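Local coordinates for protein dihydroorotase (Campylobacter jejuni subsp. jejuni, PDB 3PNU) that probably catalyses the reversible cyclization of N-carbamoyl-L-aspartate to dihydroorotate in pyrimidine biosynthesis, using two zinc ions per subunit, at residues 100-105 with 142-147; 133-138 with 178-183; 209-214 with 345-350. All coordinates share one frame; numbering follows the deposited sequence.

In the fold
All three contacts belong to a TIM-barrel subunit. Interactions 1 and 2 share helix 135-147: its start meets residues 178-183 at the end of helix 170-179, and its last turns meet helix 102-108. Their centres lie about 12 Å apart and their segments alternate along the chain; Leu142 packs on Phe180 and Met145 on Leu183, which joins three neighbouring helical regions in one layer away from the zinc site. Interaction 3 opens only after both have closed and sits on the other side of the chain's centre, its centre about 36 and 34 Å from theirs, where the loop after strand 205-209 meets the turn before strand 352-357.

Interaction 1 of 3, residues 100-105 with 142-147; sequences YDEKFL and LEAMSD
The helical turn that presses Glu102 and Leu105 against Ala144 and Met145 begins with a short capping bond, Phe104 N to Asp101 OD1, 2.6 Å long and nearly straight at 168°. The donor approaches OD1 almost in line with its C-O bond, and Asp101, as N-cap, closes the first turn of helix 102-108. This helix and helix 135-147 are neighbours in the outer layer of the TIM barrel. They come close where Glu102 faces Ala144, their CA atoms 5.3 Å apart, a separation allowed by the small alanine side chain.

Ala144 CB fits between two residues of the other helix. On one side it touches the base of Glu102, 4.0 Å from Glu102 CA; Glu102 CG also rests on the Ala144 methyl, being anti to its own backbone N (chi1 -166°). The chain then bends at chi2, and the side chain comes within about 3 Å of a bound phosphate, probably from the crystallisation liquor. Glu102 OE1 and Asp147 OD2 remain 6.7 Å apart, so any repulsion between them is probably modest; Asp147 also has a long, weak ion pair with Arg182.

Leu105 supplies the buried half of the contact through one branch. Its CD1 lodges between Ala144 CB and Met145 CG, and the leucine meets the methionine side chain at a slant, while Met145 packs inward on Leu152 of strand 152-154. Leu105 also touches Leu148. The modelled 3.3 Å from Leu105 CD1 to Ala144 CB is shorter than two methyl groups normally allow and so doubtful in detail; Leu105 CD1 lies 3.9 Å from Met145 CG.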
# COMPACT_ATOMS: atom_id res chain seq x y z
N TYR A 100 -11.24 -4.22 -33.32
CA TYR A 100 -11.17 -5.12 -34.47
C TYR A 100 -12.54 -5.18 -35.16
O TYR A 100 -13.56 -5.01 -34.51
CB TYR A 100 -10.77 -6.51 -34.02
CG TYR A 100 -9.44 -6.62 -33.30
CD1 TYR A 100 -9.37 -6.91 -31.94
CD2 TYR A 100 -8.26 -6.43 -33.98
CE1 TYR A 100 -8.14 -7.03 -31.28
CE2 TYR A 100 -7.03 -6.54 -33.34
CZ TYR A 100 -6.98 -6.84 -31.99
OH TYR A 100 -5.74 -6.93 -31.39
N ASP A 101 -12.55 -5.42 -36.48
CA ASP A 101 -13.81 -5.55 -37.24
C ASP A 101 -14.19 -7.03 -37.41
O ASP A 101 -13.40 -7.92 -37.11
CB ASP A 101 -13.69 -4.87 -38.61
CG ASP A 101 -12.62 -5.50 -39.48
OD1 ASP A 101 -12.52 -6.74 -39.53
OD2 ASP A 101 -11.89 -4.74 -40.13
N GLU A 102 -15.40 -7.28 -37.90
CA GLU A 102 -15.90 -8.65 -38.05
C GLU A 102 -14.98 -9.48 -38.93
O GLU A 102 -14.60 -10.60 -38.57
CB GLU A 102 -17.33 -8.64 -38.60
CG GLU A 102 -18.08 -9.98 -38.50
CD GLU A 102 -17.57 -11.08 -39.45
OE1 GLU A 102 -17.86 -12.27 -39.18
OE2 GLU A 102 -16.90 -10.75 -40.46
N LYS A 103 -14.59 -8.93 -40.08
CA LYS A 103 -13.72 -9.64 -41.00
C LYS A 103 -12.45 -10.12 -40.31
O LYS A 103 -12.05 -11.28 -40.45
CB LYS A 103 -13.38 -8.78 -42.23
CG LYS A 103 -12.49 -9.50 -43.25
CD LYS A 103 -12.40 -8.78 -44.61
CE LYS A 103 -11.69 -9.70 -45.63
NZ LYS A 103 -11.66 -9.16 -47.02
N PHE A 104 -11.80 -9.26 -39.54
CA PHE A 104 -10.58 -9.67 -38.86
C PHE A 104 -10.84 -10.74 -37.79
O PHE A 104 -10.04 -11.67 -37.61
CB PHE A 104 -9.87 -8.49 -38.22
CG PHE A 104 -8.70 -8.89 -37.36
CD1 PHE A 104 -7.43 -8.99 -37.90
CD2 PHE A 104 -8.89 -9.20 -36.02
CE1 PHE A 104 -6.36 -9.37 -37.11
CE2 PHE A 104 -7.82 -9.58 -35.23
CZ PHE A 104 -6.55 -9.67 -35.78
N LEU A 105 -11.94 -10.58 -37.07
CA LEU A 105 -12.30 -11.51 -36.00
C LEU A 105 -12.61 -12.89 -36.56
O LEU A 105 -12.22 -13.89 -35.96
CB LEU A 105 -13.48 -10.98 -35.18
CG LEU A 105 -13.19 -9.76 -34.30
CD1 LEU A 105 -14.48 -9.21 -33.67
CD2 LEU A 105 -12.19 -10.10 -33.23
N LEU A 142 -17.66 -5.94 -30.21
CA LEU A 142 -18.25 -6.83 -29.21
C LEU A 142 -19.38 -7.69 -29.77
O LEU A 142 -19.62 -8.81 -29.27
CB LEU A 142 -18.70 -6.05 -27.96
CG LEU A 142 -17.59 -5.31 -27.21
CD1 LEU A 142 -18.16 -4.66 -25.97
CD2 LEU A 142 -16.46 -6.22 -26.85
N GLU A 143 -20.07 -7.18 -30.79
CA GLU A 143 -21.14 -7.95 -31.42
C GLU A 143 -20.57 -9.08 -32.27
O GLU A 143 -21.11 -10.17 -32.28
CB GLU A 143 -22.07 -7.07 -32.24
CG GLU A 143 -23.02 -6.26 -31.37
CD GLU A 143 -24.07 -5.48 -32.18
OE1 GLU A 143 -23.89 -5.30 -33.41
OE2 GLU A 143 -25.08 -5.06 -31.56
N ALA A 144 -19.49 -8.81 -32.98
CA ALA A 144 -18.83 -9.83 -33.78
C ALA A 144 -18.31 -10.89 -32.81
O ALA A 144 -18.49 -12.10 -33.04
CB ALA A 144 -17.70 -9.25 -34.58
N MET A 145 -17.69 -10.45 -31.70
CA MET A 145 -17.16 -11.39 -30.71
C MET A 145 -18.26 -12.25 -30.18
O MET A 145 -18.08 -13.45 -29.95
CB MET A 145 -16.47 -10.68 -29.56
CG MET A 145 -15.13 -10.09 -29.94
SD MET A 145 -14.27 -9.31 -28.57
CE MET A 145 -14.04 -10.67 -27.42
N SER A 146 -19.42 -11.63 -29.99
CA SER A 146 -20.58 -12.32 -29.47
C SER A 146 -21.02 -13.38 -30.50
O SER A 146 -21.14 -14.56 -30.18
CB SER A 146 -21.68 -11.29 -29.16
OG SER A 146 -22.73 -11.86 -28.41
N ASP A 147 -21.21 -12.95 -31.75
CA ASP A 147 -21.64 -13.85 -32.83
C ASP A 147 -20.66 -15.01 -33.01
O ASP A 147 -21.09 -16.17 -33.13
CB ASP A 147 -21.78 -13.08 -34.16
CG ASP A 147 -22.90 -12.01 -34.12
OD1 ASP A 147 -23.77 -12.08 -33.22
OD2 ASP A 147 -22.91 -11.11 -35.00

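Interaction 2 of 3, residues 133-138 with 178-183; sequences FDIEYL and KHFPRL
Ile135 sets CG1 over the centre of one face of the His179 imidazole, a CH-pi contact in which CG1 stands 3.9 Å from the ring centroid and only 2° off the ring normal. Ile135 CG2 falls beyond the rim, 3.9 Å from His179 CD2, while Ile135 CD1 lies toward the attached end, 3.9 Å from His179 CG and near ND1. Two torsions explain this placement. With chi1 at -69°, CG1 is anti to the carbonyl carbon and CG2 is anti to the backbone N; chi2 near -57° then folds CD1 back toward the attached end of the imidazole.

The ring itself is held by a hydrogen bond from His179 ND1 to Lys175 O, one turn earlier in helix 170-179, which fixes its rotation and makes ND1 the donor. The contact thus joins two outer helices of the TIM barrel, the start of 135-147 and the end of 170-179. Asp134 caps the former, OD1 accepting from Tyr137 N at 3.1 Å, with the donor above the carboxylate plane.

Phe180, just past the helix end, opens a type I turn to Leu183 and directs its side chain toward Ile135. Its CE2 meets Ile135 CD1 at 4.0 Å, an oblique approach to the ring. Farther along helix 135-147, Leu142 and Glu143 also touch this phenyl group.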
# COMPACT_ATOMS: atom_id res chain seq x y z
N PHE A 133 -15.44 3.55 -22.84
CA PHE A 133 -16.39 2.45 -22.81
C PHE A 133 -17.72 2.89 -23.41
O PHE A 133 -18.78 2.42 -23.02
CB PHE A 133 -16.53 1.88 -21.39
CG PHE A 133 -15.27 1.21 -20.90
CD1 PHE A 133 -15.04 -0.13 -21.16
CD2 PHE A 133 -14.32 1.92 -20.20
CE1 PHE A 133 -13.88 -0.75 -20.72
CE2 PHE A 133 -13.15 1.31 -19.76
CZ PHE A 133 -12.93 -0.04 -20.02
N ASP A 134 -17.64 3.80 -24.37
CA ASP A 134 -18.79 4.28 -25.10
C ASP A 134 -19.37 3.08 -25.83
O ASP A 134 -18.64 2.35 -26.50
CB ASP A 134 -18.33 5.34 -26.10
CG ASP A 134 -19.45 5.81 -27.03
OD1 ASP A 134 -19.30 5.63 -28.26
OD2 ASP A 134 -20.47 6.29 -26.51
N ILE A 135 -20.68 2.86 -25.70
CA ILE A 135 -21.31 1.69 -26.32
C ILE A 135 -21.19 1.59 -27.85
O ILE A 135 -20.90 0.51 -28.35
CB ILE A 135 -22.78 1.54 -25.90
CG1 ILE A 135 -22.85 1.14 -24.43
CG2 ILE A 135 -23.46 0.47 -26.74
CD1 ILE A 135 -22.09 -0.15 -24.11
N GLU A 136 -21.39 2.69 -28.59
CA GLU A 136 -21.29 2.61 -30.05
C GLU A 136 -19.86 2.40 -30.52
O GLU A 136 -19.61 1.67 -31.48
CB GLU A 136 -21.94 3.82 -30.73
CG GLU A 136 -23.47 3.81 -30.55
CD GLU A 136 -24.16 2.55 -31.15
OE1 GLU A 136 -23.82 2.15 -32.29
OE2 GLU A 136 -25.06 1.98 -30.48
N TYR A 137 -18.92 3.03 -29.85
CA TYR A 137 -17.52 2.88 -30.17
C TYR A 137 -17.09 1.38 -30.11
O TYR A 137 -16.36 0.90 -30.97
CB TYR A 137 -16.73 3.72 -29.19
CG TYR A 137 -15.24 3.64 -29.30
CD1 TYR A 137 -14.55 4.32 -30.30
CD2 TYR A 137 -14.50 2.92 -28.36
CE1 TYR A 137 -13.17 4.26 -30.39
CE2 TYR A 137 -13.12 2.85 -28.43
CZ TYR A 137 -12.45 3.53 -29.45
OH TYR A 137 -11.08 3.47 -29.52
N LEU A 138 -17.57 0.65 -29.11
CA LEU A 138 -17.23 -0.76 -28.95
C LEU A 138 -18.23 -1.71 -29.62
O LEU A 138 -17.93 -2.88 -29.79
CB LEU A 138 -17.17 -1.10 -27.46
CG LEU A 138 -16.14 -0.38 -26.61
CD1 LEU A 138 -16.43 -0.60 -25.13
CD2 LEU A 138 -14.72 -0.80 -26.98
N LYS A 178 -25.40 -6.03 -19.97
CA LYS A 178 -26.77 -5.73 -20.40
C LYS A 178 -26.84 -5.43 -21.90
O LYS A 178 -27.76 -5.87 -22.57
CB LYS A 178 -27.33 -4.56 -19.59
CG LYS A 178 -27.47 -4.90 -18.12
CD LYS A 178 -28.27 -3.86 -17.32
CE LYS A 178 -27.57 -2.54 -17.19
NZ LYS A 178 -28.41 -1.60 -16.37
N HIS A 179 -25.86 -4.70 -22.41
CA HIS A 179 -25.81 -4.34 -23.81
C HIS A 179 -25.32 -5.47 -24.70
O HIS A 179 -25.61 -5.47 -25.87
CB HIS A 179 -24.91 -3.13 -24.04
CG HIS A 179 -25.56 -1.81 -23.73
ND1 HIS A 179 -25.49 -1.21 -22.49
CD2 HIS A 179 -26.27 -0.97 -24.51
CE1 HIS A 179 -26.14 -0.06 -22.52
NE2 HIS A 179 -26.62 0.11 -23.73
N PHE A 180 -24.59 -6.43 -24.15
CA PHE A 180 -24.06 -7.54 -24.96
C PHE A 180 -24.34 -8.84 -24.24
O PHE A 180 -23.41 -9.52 -23.81
CB PHE A 180 -22.58 -7.33 -25.22
CG PHE A 180 -22.27 -6.03 -25.93
CD1 PHE A 180 -22.41 -5.91 -27.30
CD2 PHE A 180 -21.84 -4.92 -25.22
CE1 PHE A 180 -22.13 -4.71 -27.94
CE2 PHE A 180 -21.56 -3.74 -25.85
CZ PHE A 180 -21.71 -3.63 -27.21
N PRO A 181 -25.61 -9.22 -24.13
CA PRO A 181 -26.02 -10.35 -23.33
C PRO A 181 -25.61 -11.73 -23.80
O PRO A 181 -25.72 -12.68 -23.02
CB PRO A 181 -27.55 -10.23 -23.28
CG PRO A 181 -27.91 -9.45 -24.52
CD PRO A 181 -26.73 -8.61 -24.88
N ARG A 182 -25.14 -11.86 -25.03
CA ARG A 182 -24.69 -13.16 -25.53
C ARG A 182 -23.17 -13.22 -25.54
O ARG A 182 -22.60 -14.21 -25.99
CB ARG A 182 -25.25 -13.43 -26.93
CG ARG A 182 -26.78 -13.39 -26.99
CD ARG A 182 -27.30 -13.57 -28.42
NE ARG A 182 -26.64 -12.67 -29.37
CZ ARG A 182 -26.95 -11.39 -29.58
NH1 ARG A 182 -27.92 -10.79 -28.88
NH2 ARG A 182 -26.27 -10.69 -30.49
N LEU A 183 -22.52 -12.17 -25.06
CA LEU A 183 -21.06 -12.14 -24.99
C LEU A 183 -20.59 -12.74 -23.65
O LEU A 183 -21.16 -12.44 -22.60
CB LEU A 183 -20.58 -10.70 -25.07
CG LEU A 183 -19.08 -10.39 -25.07
CD1 LEU A 183 -18.34 -10.99 -26.29
CD2 LEU A 183 -18.87 -8.91 -25.05

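Interaction 3 of 3, residues 209-214 with 345-350; sequences ITLHHL and VPYMAG
Residues 209-214 and 345-350 keep their backbones apart, 8.8 Å between His212 CA and Tyr347 CA, with Tyr347 carried on a type II turn from Pro346 to Ala349. The tyrosine spans the distance: its CG stands anti to the backbone N (chi1 176°), extending the ring toward the loop that follows strand 205-209 of the barrel. There Leu211 CD2 comes within 4.4 Å of Tyr347 CE2, and His212 CB lies 4.1 Å from Tyr347 OH, both approaching the ring obliquely.

The His212 imidazole turns away from the tyrosine and lies with one face under Thr210 OG1, 3.6 Å above its centre. That hydroxyl forms an ST motif with His213 N at 3.0 Å and is also hydrogen-bonded to His213 ND1 at 2.7 Å; His213 NE2 is hydrogen-bonded to Pro234 O, so both ring nitrogens are engaged. The His212 side chain is about 5 Å from that of the zinc ligand Asp261 and about 9 Å from a zinc ion, which puts the loop in the neighbourhood of the metal site. Leu211 also packs on helix 285-296.

Across the interface, Tyr347 meets carbon atoms of Leu211 and His212, so the loop and turn are joined by loose apolar contact, whereas polar bonds shape the loop from within.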
# COMPACT_ATOMS: atom_id res chain seq x y z
N ILE A 209 -9.93 -16.23 -10.43
CA ILE A 209 -9.37 -15.84 -9.14
C ILE A 209 -7.93 -16.37 -9.00
O ILE A 209 -7.62 -17.49 -9.43
CB ILE A 209 -10.19 -16.37 -7.96
CG1 ILE A 209 -11.62 -15.85 -8.02
CG2 ILE A 209 -9.55 -15.92 -6.68
CD1 ILE A 209 -12.49 -16.39 -6.93
N THR A 210 -7.06 -15.54 -8.41
CA THR A 210 -5.65 -15.89 -8.25
C THR A 210 -5.39 -16.66 -6.98
O THR A 210 -6.24 -16.78 -6.08
CB THR A 210 -4.75 -14.63 -8.14
OG1 THR A 210 -5.01 -13.99 -6.89
CG2 THR A 210 -4.99 -13.69 -9.28
N LEU A 211 -4.18 -17.15 -6.88
CA LEU A 211 -3.81 -17.85 -5.69
C LEU A 211 -3.63 -16.86 -4.56
O LEU A 211 -4.23 -17.01 -3.50
CB LEU A 211 -2.53 -18.64 -5.93
CG LEU A 211 -1.95 -19.33 -4.69
CD1 LEU A 211 -3.01 -20.10 -3.98
CD2 LEU A 211 -0.76 -20.20 -5.10
N HIS A 212 -2.82 -15.83 -4.79
CA HIS A 212 -2.53 -14.86 -3.71
C HIS A 212 -3.76 -14.18 -3.12
O HIS A 212 -3.86 -14.06 -1.90
CB HIS A 212 -1.40 -13.89 -4.10
CG HIS A 212 -1.54 -13.24 -5.44
ND1 HIS A 212 -1.36 -13.92 -6.62
CD2 HIS A 212 -1.78 -11.95 -5.78
CE1 HIS A 212 -1.52 -13.09 -7.63
NE2 HIS A 212 -1.79 -11.88 -7.15
N HIS A 213 -4.73 -13.81 -3.95
CA HIS A 213 -5.92 -13.14 -3.45
C HIS A 213 -6.79 -14.01 -2.55
O HIS A 213 -7.70 -13.48 -1.86
CB HIS A 213 -6.74 -12.56 -4.58
CG HIS A 213 -6.08 -11.38 -5.23
ND1 HIS A 213 -5.59 -11.41 -6.51
CD2 HIS A 213 -5.82 -10.14 -4.75
CE1 HIS A 213 -5.07 -10.23 -6.80
NE2 HIS A 213 -5.19 -9.44 -5.75
N LEU A 214 -6.55 -15.32 -2.56
CA LEU A 214 -7.28 -16.21 -1.66
C LEU A 214 -6.62 -16.20 -0.29
O LEU A 214 -7.21 -16.64 0.69
CB LEU A 214 -7.27 -17.66 -2.16
CG LEU A 214 -8.13 -17.97 -3.37
CD1 LEU A 214 -7.78 -19.37 -3.90
CD2 LEU A 214 -9.61 -17.82 -3.01
N VAL A 345 12.31 -13.66 -8.52
CA VAL A 345 11.98 -14.06 -7.17
C VAL A 345 10.58 -14.65 -7.20
O VAL A 345 9.64 -13.99 -7.63
CB VAL A 345 11.99 -12.87 -6.17
CG1 VAL A 345 11.74 -13.38 -4.75
CG2 VAL A 345 13.32 -12.09 -6.24
N PRO A 346 10.44 -15.89 -6.75
CA PRO A 346 9.14 -16.53 -6.75
C PRO A 346 8.33 -16.19 -5.53
O PRO A 346 8.87 -15.71 -4.55
CB PRO A 346 9.49 -18.01 -6.71
CG PRO A 346 10.68 -18.04 -5.83
CD PRO A 346 11.47 -16.77 -6.18
N TYR A 347 7.02 -16.47 -5.62
CA TYR A 347 6.08 -16.28 -4.54
C TYR A 347 6.39 -17.34 -3.51
O TYR A 347 6.89 -18.41 -3.86
CB TYR A 347 4.65 -16.43 -5.07
CG TYR A 347 3.55 -16.35 -4.02
CD1 TYR A 347 3.36 -15.19 -3.28
CD2 TYR A 347 2.69 -17.41 -3.79
CE1 TYR A 347 2.35 -15.10 -2.32
CE2 TYR A 347 1.67 -17.32 -2.82
CZ TYR A 347 1.52 -16.15 -2.10
OH TYR A 347 0.54 -16.02 -1.14
N MET A 348 6.10 -17.06 -2.24
CA MET A 348 6.38 -18.01 -1.18
C MET A 348 7.89 -18.35 -1.11
O MET A 348 8.29 -19.32 -0.48
CB MET A 348 5.56 -19.28 -1.41
CG MET A 348 4.07 -19.16 -1.13
SD MET A 348 3.66 -19.39 0.61
CE MET A 348 1.87 -19.14 0.61
N ALA A 349 8.73 -17.54 -1.77
CA ALA A 349 10.18 -17.75 -1.77
C ALA A 349 10.67 -18.12 -0.37
O ALA A 349 10.19 -17.57 0.62
CB ALA A 349 10.89 -16.50 -2.26
N GLY A 350 11.60 -19.07 -0.29
CA GLY A 350 12.16 -19.53 1.00
C GLY A 350 11.19 -20.20 1.97
O GLY A 350 11.56 -20.54 3.09